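Local structure of L-asparaginase 1 (6NXC) at residues 137-140 with 141-145; 174-178 with 179-183; 278-282 with 283-287. The protein hydrolyses L-asparagine to L-aspartate and ammonium as an allosterically activated cytoplasmic homotetramer. The protein carries 1 engineered substitution. All blocks are in the same frame, centred on the assembly; numbering follows the deposited sequence.

Contact 1 of 3, residues 137-140 with 141-145; sequences SQIP and LAELR
Ile139 lays its CD1 methyl over one face of the Arg145 guanidinium. The methyl sits 3.7 Å above the plane, displaced toward the rim, and its CD1 is 3.9 Å from NH1 of Arg145. The two side chains run at a slant to each other. The arginine chain bends at chi3 (-58°), which turns its flat end across the tip of the isoleucine. The guanidinium is gripped from beyond the loop, because NH2 of Arg145 donates to the carbonyl of Gly204 of the second subunit. The other branch of Ile139 points elsewhere. CG2, anti to the backbone N, meets the carbonyl O of Leu144 at 3.5 Å and CB of Glu143 at 3.8 Å. Glu143 crosses Ile139 at about a right angle and runs alongside the Pro140 ring, both pointing the same way. Its carboxylate covers the CG and CD corner of that ring, with OE2 of Glu143 3.6 Å from CG of Pro140.

Pro140 to Glu143 form a type I beta turn. It is closed by N of Glu143 donating to O of Pro140 at 2.9 Å, with an N-H...O angle of 161°. The turn lies in the loop between strand 132-135 and helix 148-161, close to the active site: the Pro140 side chain touches Thr34, the catalytic threonine. Just before the turn, OG of Ser137 donates to O of Ile139 at 3.0 Å. The second subunit also grips the backbone here: Arg63 of that subunit binds O of Leu141, and Glu60 of that subunit binds N of Arg145.

Contact 2 of 3, residues 174-178 with 179-183; sequences RLYRG and NRTAK. Engineered in segment 179-183: Ala182 (natural residue Thr). With EDO (1,2-ethanediol), chain R.
O of Gly178 accepts two bonds from Thr181. OG1 of Thr181 donates to O of Gly178 at 2.8 Å, tilted 23° from the carbonyl plane. N of Thr181 reaches O of Gly178 at 3.2 Å from the same face, standing higher above it. The chi1 of Thr181 (61°) sets OG1 between the backbone N and the carbonyl carbon, near the amide that shares its acceptor. It also turns CG2 toward the strand, where this methyl lies 3.3 Å from CB of Tyr176. With the hydroxyl and methyl of Thr181 gone, as in an alanine here, Gly178 O would probably keep a single donor from this residue and a gap open beside Tyr176 CB.

One step back, N of Arg180 donates to O of Arg177 at 3.0 Å. These i to i+3 bonds make a 3-10 turn between strands 174-177 and 182-183. Ala182 of strand 182-183, engineered from the natural threonine, touches the bound allosteric asparagine.

Arg177 and Arg180 run side by side, with CD of Arg177 3.9 Å from CG of Arg180. Their charged ends have acceptors outside the turn: Glu166 for Arg177, Asp319 for Arg180, and the carbonyl of Gly352 for both. OD1 of Asn179 lies 3.2 Å from CD of Arg177, while ND2 of Asn179 binds Ser122. Extended Lys183 donates from NZ to O1 of 1,2-ethanediol at 2.6 Å and pairs with substrate-binding Asp112.

Contact 3 of 3, residues 278-282 with 283-287; sequences QEASD and RGIVV
Helix 271-282 ends where the chain turns back so that the following amides donate to its last carbonyls: N of Gly284 donates to O of Ser281 at 3.0 Å, and N of Ile285 to O of Ala280 at 3.1 Å. N of Arg283 keeps the helical bond to O of Glu279. This is a Schellman motif with Gly284, at phi 93°, as its C-prime residue. It turns the chain into strand 286-291 within a beta-alpha-beta unit of the C-terminal domain.

The extended Glu279 lies alongside Arg283, and OE2 of Glu279 is 2.8 Å from NH1 of Arg283. The oxygen sits over one face of the guanidinium, well out of its plane. The salt bridge is therefore one of charge alone, with no N-H directed at it. Inward, CB of Ala280 meets CD1 of Ile285 at 3.9 Å, and Leu250 of helix 243-250 packs on the same alanine. A chi1 of -71° turns OG of Ser281 away from its own carbonyl carbon and leaves it 3.6 Å from CG2 of Val287. A water lies 2.9 Å from OG of Ser281 and accepts a bond from N of Val287. Arg343 binds the carbonyl oxygens of both Ser281 and Ile285.

From the N terminus the three contacts follow in series, with no nesting or crossing. Contact 1 shapes the loop from strand 132-135 to helix 148-161, beside the catalytic threonine and against the second subunit. Contact 2 closes the short turn between strand 174-177, inside the large mixed sheet, and strand 182-183 near the allosteric asparagine. These two meet where OE1 of Gln138 packs 3.7 Å from NZ of Lys183. Contact 3 joins helix 271-282 to strand 286-291 of the parallel sheet in the C-terminal domain. Its nearest atoms are about 17 Å from contact 2, and it lies across the chain's centre from contact 1.

Contact 1 of 3, residues 137-140 with 141-145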
loop_
_atom_site.group_PDB
_atom_site.type_symbol
_atom_site.label_atom_id
_atom_site.label_comp_id
_atom_site.label_asym_id
_atom_site.label_seq_id
_atom_site.Cartn_x
_atom_site.Cartn_y
_atom_site.Cartn_z
ATOM N N SER B 137 8.611 21.060 -3.099
ATOM C CA SER B 137 7.355 20.712 -3.741
ATOM C C SER B 137 7.595 20.231 -5.144
ATOM O O SER B 137 8.655 20.482 -5.767
ATOM C CB SER B 137 6.423 21.899 -3.774
ATOM O OG SER B 137 7.028 22.927 -4.481
ATOM N N GLN B 138 6.680 19.417 -5.565
ATOM C CA GLN B 138 6.703 18.860 -6.917
ATOM C C GLN B 138 6.162 19.882 -7.912
ATOM O O GLN B 138 6.464 19.731 -9.096
ATOM C CB GLN B 138 5.842 17.607 -7.019
ATOM C CG GLN B 138 6.430 16.421 -6.324
ATOM C CD GLN B 138 7.400 15.655 -7.193
ATOM O OE1 GLN B 138 8.471 16.213 -7.505
ATOM N NE2 GLN B 138 7.051 14.420 -7.551
ATOM N N ILE B 139 5.300 20.768 -7.512
ATOM C CA ILE B 139 4.730 21.868 -8.366
ATOM C C ILE B 139 5.103 23.186 -7.696
ATOM O O ILE B 139 4.850 23.403 -6.491
ATOM C CB ILE B 139 3.180 21.691 -8.441
ATOM C CG1 ILE B 139 2.814 20.391 -9.192
ATOM C CG2 ILE B 139 2.486 22.886 -9.079
ATOM C CD1 ILE B 139 1.362 20.171 -9.302
ATOM N N PRO B 140 5.529 24.178 -8.472
ATOM C CA PRO B 140 5.815 25.520 -7.924
ATOM C C PRO B 140 4.675 26.256 -7.246
ATOM O O PRO B 140 3.570 26.091 -7.646
ATOM C CB PRO B 140 6.202 26.317 -9.175
ATOM C CG PRO B 140 6.731 25.252 -10.110
ATOM C CD PRO B 140 5.868 24.025 -9.899
ATOM N N LEU B 141 4.976 27.024 -6.193
ATOM C CA LEU B 141 3.972 27.792 -5.437
ATOM C C LEU B 141 3.181 28.697 -6.407
ATOM O O LEU B 141 1.976 28.891 -6.209
ATOM C CB LEU B 141 4.791 28.524 -4.366
ATOM C CG LEU B 141 4.105 28.924 -3.079
ATOM C CD1 LEU B 141 3.654 27.725 -2.272
ATOM C CD2 LEU B 141 5.053 29.779 -2.247
ATOM N N ALA B 142 3.826 29.153 -7.493
ATOM C CA ALA B 142 3.283 30.071 -8.543
ATOM C C ALA B 142 2.302 29.349 -9.469
ATOM O O ALA B 142 1.604 30.022 -10.214
ATOM C CB ALA B 142 4.418 30.650 -9.383
ATOM N N GLU B 143 2.276 28.012 -9.453
ATOM C CA GLU B 143 1.451 27.215 -10.393
ATOM C C GLU B 143 0.247 26.692 -9.624
ATOM O O GLU B 143 0.315 26.582 -8.394
ATOM C CB GLU B 143 2.285 26.133 -11.073
ATOM C CG GLU B 143 3.097 26.612 -12.248
ATOM C CD GLU B 143 3.879 25.446 -12.820
ATOM O OE1 GLU B 143 3.330 24.333 -12.743
ATOM O OE2 GLU B 143 5.053 25.627 -13.278
ATOM N N LEU B 144 -0.831 26.368 -10.338
ATOM C CA LEU B 144 -2.057 25.756 -9.782
ATOM C C LEU B 144 -1.694 24.376 -9.222
ATOM O O LEU B 144 -0.869 23.726 -9.825
ATOM C CB LEU B 144 -3.117 25.543 -10.871
ATOM C CG LEU B 144 -4.078 26.702 -11.101
ATOM C CD1 LEU B 144 -5.194 26.227 -12.021
ATOM C CD2 LEU B 144 -4.659 27.272 -9.799
ATOM N N ARG B 145 -2.402 23.959 -8.193
ATOM C CA ARG B 145 -2.340 22.611 -7.586
ATOM C C ARG B 145 -0.978 22.442 -6.931
ATOM O O ARG B 145 -0.659 21.301 -6.573
ATOM C CB ARG B 145 -2.588 21.473 -8.575
ATOM C CG ARG B 145 -3.834 21.635 -9.428
ATOM C CD ARG B 145 -4.086 20.420 -10.258
ATOM N NE ARG B 145 -3.009 20.084 -11.113
ATOM C CZ ARG B 145 -2.179 19.064 -10.935
ATOM N NH1 ARG B 145 -1.289 18.838 -11.857
ATOM N NH2 ARG B 145 -2.248 18.267 -9.891
#

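Contact 2 of 3, residues 174-178 with 179-183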
loop_
_atom_site.group_PDB
_atom_site.type_symbol
_atom_site.label_atom_id
_atom_site.label_comp_id
_atom_site.label_asym_id
_atom_site.label_seq_id
_atom_site.Cartn_x
_atom_site.Cartn_y
_atom_site.Cartn_z
ATOM N N ARG B 174 4.076 13.253 5.791
ATOM C CA ARG B 174 4.964 12.352 6.550
ATOM C C ARG B 174 6.315 13.033 6.781
ATOM O O ARG B 174 6.750 13.786 5.964
ATOM C CB ARG B 174 5.170 11.049 5.798
ATOM C CG ARG B 174 3.865 10.227 5.836
ATOM C CD ARG B 174 3.791 9.148 4.767
ATOM N NE ARG B 174 2.985 8.045 5.327
ATOM C CZ ARG B 174 3.236 6.722 5.221
ATOM N NH1 ARG B 174 4.258 6.241 4.511
ATOM N NH2 ARG B 174 2.407 5.873 5.806
ATOM N N LEU B 175 6.822 12.827 7.981
ATOM C CA LEU B 175 8.190 13.167 8.323
ATOM C C LEU B 175 9.034 11.910 8.295
ATOM O O LEU B 175 8.760 11.000 9.122
ATOM C CB LEU B 175 8.237 13.840 9.678
ATOM C CG LEU B 175 9.561 14.502 10.065
ATOM C CD1 LEU B 175 9.869 15.721 9.270
ATOM C CD2 LEU B 175 9.655 14.694 11.572
ATOM N N TYR B 176 10.132 11.953 7.524
ATOM C CA TYR B 176 11.054 10.819 7.353
ATOM C C TYR B 176 12.414 11.146 7.987
ATOM O O TYR B 176 12.827 12.321 7.967
ATOM C CB TYR B 176 11.239 10.510 5.883
ATOM C CG TYR B 176 9.964 10.172 5.151
ATOM C CD1 TYR B 176 9.357 8.935 5.234
ATOM C CD2 TYR B 176 9.353 11.099 4.342
ATOM C CE1 TYR B 176 8.215 8.637 4.503
ATOM C CE2 TYR B 176 8.169 10.847 3.658
ATOM C CZ TYR B 176 7.646 9.570 3.666
ATOM O OH TYR B 176 6.466 9.325 2.997
ATOM N N ARG B 177 13.093 10.098 8.448
ATOM C CA ARG B 177 14.534 10.263 8.760
ATOM C C ARG B 177 15.276 10.582 7.469
ATOM O O ARG B 177 15.161 9.845 6.508
ATOM C CB ARG B 177 15.053 9.007 9.422
ATOM C CG ARG B 177 16.514 9.140 9.763
ATOM C CD ARG B 177 17.118 7.997 10.596
ATOM N NE ARG B 177 16.561 8.093 11.975
ATOM C CZ ARG B 177 16.389 7.094 12.802
ATOM N NH1 ARG B 177 16.817 5.895 12.481
ATOM N NH2 ARG B 177 15.792 7.319 13.977
ATOM N N GLY B 178 15.986 11.691 7.411
ATOM C CA GLY B 178 16.657 12.159 6.166
ATOM C C GLY B 178 17.523 11.121 5.513
ATOM O O GLY B 178 17.394 10.997 4.257
ATOM N N ASN B 179 18.366 10.440 6.314
ATOM C CA ASN B 179 19.369 9.503 5.770
ATOM C C ASN B 179 18.727 8.163 5.472
ATOM O O ASN B 179 19.525 7.202 5.211
ATOM C CB ASN B 179 20.620 9.425 6.624
ATOM C CG ASN B 179 20.304 9.040 8.058
ATOM O OD1 ASN B 179 19.369 8.226 8.281
ATOM N ND2 ASN B 179 21.261 9.349 8.958
ATOM N N ARG B 180 17.377 8.052 5.549
ATOM C CA ARG B 180 16.688 6.839 5.089
ATOM C C ARG B 180 15.836 7.079 3.855
ATOM O O ARG B 180 15.172 6.157 3.449
ATOM C CB ARG B 180 15.810 6.360 6.261
ATOM C CG ARG B 180 16.636 5.858 7.417
ATOM C CD ARG B 180 17.281 4.478 7.094
ATOM N NE ARG B 180 17.633 3.813 8.321
ATOM C CZ ARG B 180 17.666 2.505 8.459
ATOM N NH1 ARG B 180 17.879 1.954 9.627
ATOM N NH2 ARG B 180 17.440 1.731 7.412
ATOM N N THR B 181 15.804 8.321 3.367
ATOM C CA THR B 181 14.871 8.699 2.291
ATOM C C THR B 181 15.473 8.543 0.907
ATOM O O THR B 181 16.737 8.579 0.710
ATOM C CB THR B 181 14.374 10.126 2.341
ATOM O OG1 THR B 181 15.481 11.013 2.226
ATOM C CG2 THR B 181 13.600 10.393 3.578
ATOM N N ALA B 182 14.570 8.410 -0.056
ATOM C CA ALA B 182 14.966 8.408 -1.494
ATOM C C ALA B 182 13.755 8.972 -2.241
ATOM O O ALA B 182 12.577 8.727 -1.790
ATOM C CB ALA B 182 15.316 7.043 -1.991
ATOM N N LYS B 183 14.003 9.683 -3.321
ATOM C CA LYS B 183 12.896 10.130 -4.188
ATOM C C LYS B 183 12.471 8.911 -4.977
ATOM O O LYS B 183 13.136 8.644 -5.925
ATOM C CB LYS B 183 13.238 11.249 -5.162
ATOM C CG LYS B 183 12.065 11.847 -5.904
ATOM C CD LYS B 183 12.510 13.122 -6.649
ATOM C CE LYS B 183 11.442 13.677 -7.545
ATOM N NZ LYS B 183 11.879 14.948 -8.203
HETATM C C1 EDO R . 9.877 15.930 -10.811
HETATM O O1 EDO R . 10.219 14.719 -10.185
HETATM C C2 EDO R . 11.013 16.851 -11.210
HETATM O O2 EDO R . 12.254 16.222 -11.727
#

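Contact 3 of 3, residues 278-282 with 283-287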
loop_
_atom_site.group_PDB
_atom_site.type_symbol
_atom_site.label_atom_id
_atom_site.label_comp_id
_atom_site.label_asym_id
_atom_site.label_seq_id
_atom_site.Cartn_x
_atom_site.Cartn_y
_atom_site.Cartn_z
ATOM N N GLN B 278 39.355 -6.837 -5.893
ATOM C CA GLN B 278 40.406 -7.064 -4.906
ATOM C C GLN B 278 41.581 -6.096 -5.162
ATOM O O GLN B 278 42.163 -5.670 -4.204
ATOM C CB GLN B 278 40.833 -8.522 -4.993
ATOM C CG GLN B 278 42.065 -8.822 -4.158
ATOM C CD GLN B 278 41.721 -9.755 -3.036
ATOM O OE1 GLN B 278 41.805 -10.982 -3.188
ATOM N NE2 GLN B 278 41.272 -9.167 -1.935
ATOM N N GLU B 279 41.910 -5.813 -6.426
ATOM C CA GLU B 279 42.992 -4.836 -6.770
ATOM C C GLU B 279 42.580 -3.491 -6.140
ATOM O O GLU B 279 43.421 -2.750 -5.651
ATOM C CB GLU B 279 43.153 -4.751 -8.294
ATOM C CG GLU B 279 44.241 -3.759 -8.724
ATOM C CD GLU B 279 44.442 -3.489 -10.213
ATOM O OE1 GLU B 279 44.064 -4.351 -11.054
ATOM O OE2 GLU B 279 45.015 -2.409 -10.536
ATOM N N ALA B 280 41.305 -3.137 -6.235
ATOM C CA ALA B 280 40.870 -1.789 -5.812
ATOM C C ALA B 280 41.076 -1.705 -4.315
ATOM O O ALA B 280 41.664 -0.719 -3.802
ATOM C CB ALA B 280 39.453 -1.557 -6.318
ATOM N N SER B 281 40.669 -2.717 -3.532
ATOM C CA SER B 281 40.775 -2.655 -2.081
ATOM C C SER B 281 42.260 -2.709 -1.661
ATOM O O SER B 281 42.652 -1.989 -0.699
ATOM C CB SER B 281 39.902 -3.666 -1.441
ATOM O OG SER B 281 38.501 -3.256 -1.609
ATOM N N ASP B 282 43.063 -3.489 -2.386
ATOM C CA ASP B 282 44.555 -3.486 -2.250
ATOM C C ASP B 282 45.097 -2.047 -2.309
ATOM O O ASP B 282 45.983 -1.743 -1.532
ATOM C CB ASP B 282 45.189 -4.428 -3.291
ATOM C CG ASP B 282 44.950 -5.911 -2.970
ATOM O OD1 ASP B 282 44.482 -6.183 -1.833
ATOM O OD2 ASP B 282 45.217 -6.806 -3.874
ATOM N N ARG B 283 44.658 -1.236 -3.263
ATOM C CA ARG B 283 45.142 0.142 -3.460
ATOM C C ARG B 283 44.477 1.141 -2.541
ATOM O O ARG B 283 44.762 2.335 -2.741
ATOM C CB ARG B 283 44.919 0.605 -4.892
ATOM C CG ARG B 283 45.826 -0.074 -5.896
ATOM C CD ARG B 283 45.194 0.015 -7.264
ATOM N NE ARG B 283 46.140 0.250 -8.347
ATOM C CZ ARG B 283 46.896 -0.671 -8.937
ATOM N NH1 ARG B 283 46.885 -1.932 -8.531
ATOM N NH2 ARG B 283 47.699 -0.310 -9.927
ATOM N N GLY B 284 43.691 0.714 -1.551
ATOM C CA GLY B 284 43.187 1.597 -0.488
ATOM C C GLY B 284 41.807 2.156 -0.836
ATOM O O GLY B 284 41.265 2.981 -0.044
ATOM N N ILE B 285 41.240 1.680 -1.944
ATOM C CA ILE B 285 39.888 2.125 -2.339
ATOM C C ILE B 285 38.842 1.448 -1.438
ATOM O O ILE B 285 38.941 0.217 -1.149
ATOM C CB ILE B 285 39.706 1.830 -3.825
ATOM C CG1 ILE B 285 40.633 2.661 -4.720
ATOM C CG2 ILE B 285 38.246 1.990 -4.179
ATOM C CD1 ILE B 285 40.702 2.166 -6.085
ATOM N N VAL B 286 37.872 2.221 -0.893
ATOM C CA VAL B 286 36.763 1.679 -0.066
ATOM C C VAL B 286 35.682 1.190 -1.021
ATOM O O VAL B 286 35.088 2.011 -1.737
ATOM C CB VAL B 286 36.231 2.732 0.912
ATOM C CG1 VAL B 286 35.001 2.172 1.629
ATOM C CG2 VAL B 286 37.347 3.183 1.866
ATOM N N VAL B 287 35.460 -0.108 -1.078
ATOM C CA VAL B 287 34.409 -0.680 -1.953
ATOM C C VAL B 287 33.231 -1.131 -1.070
ATOM O O VAL B 287 33.423 -2.002 -0.192
ATOM C CB VAL B 287 34.941 -1.814 -2.836
ATOM C CG1 VAL B 287 33.905 -2.334 -3.769
ATOM C CG2 VAL B 287 36.140 -1.341 -3.566
HETATM O O HOH W 1 36.994 -2.040 0.511
#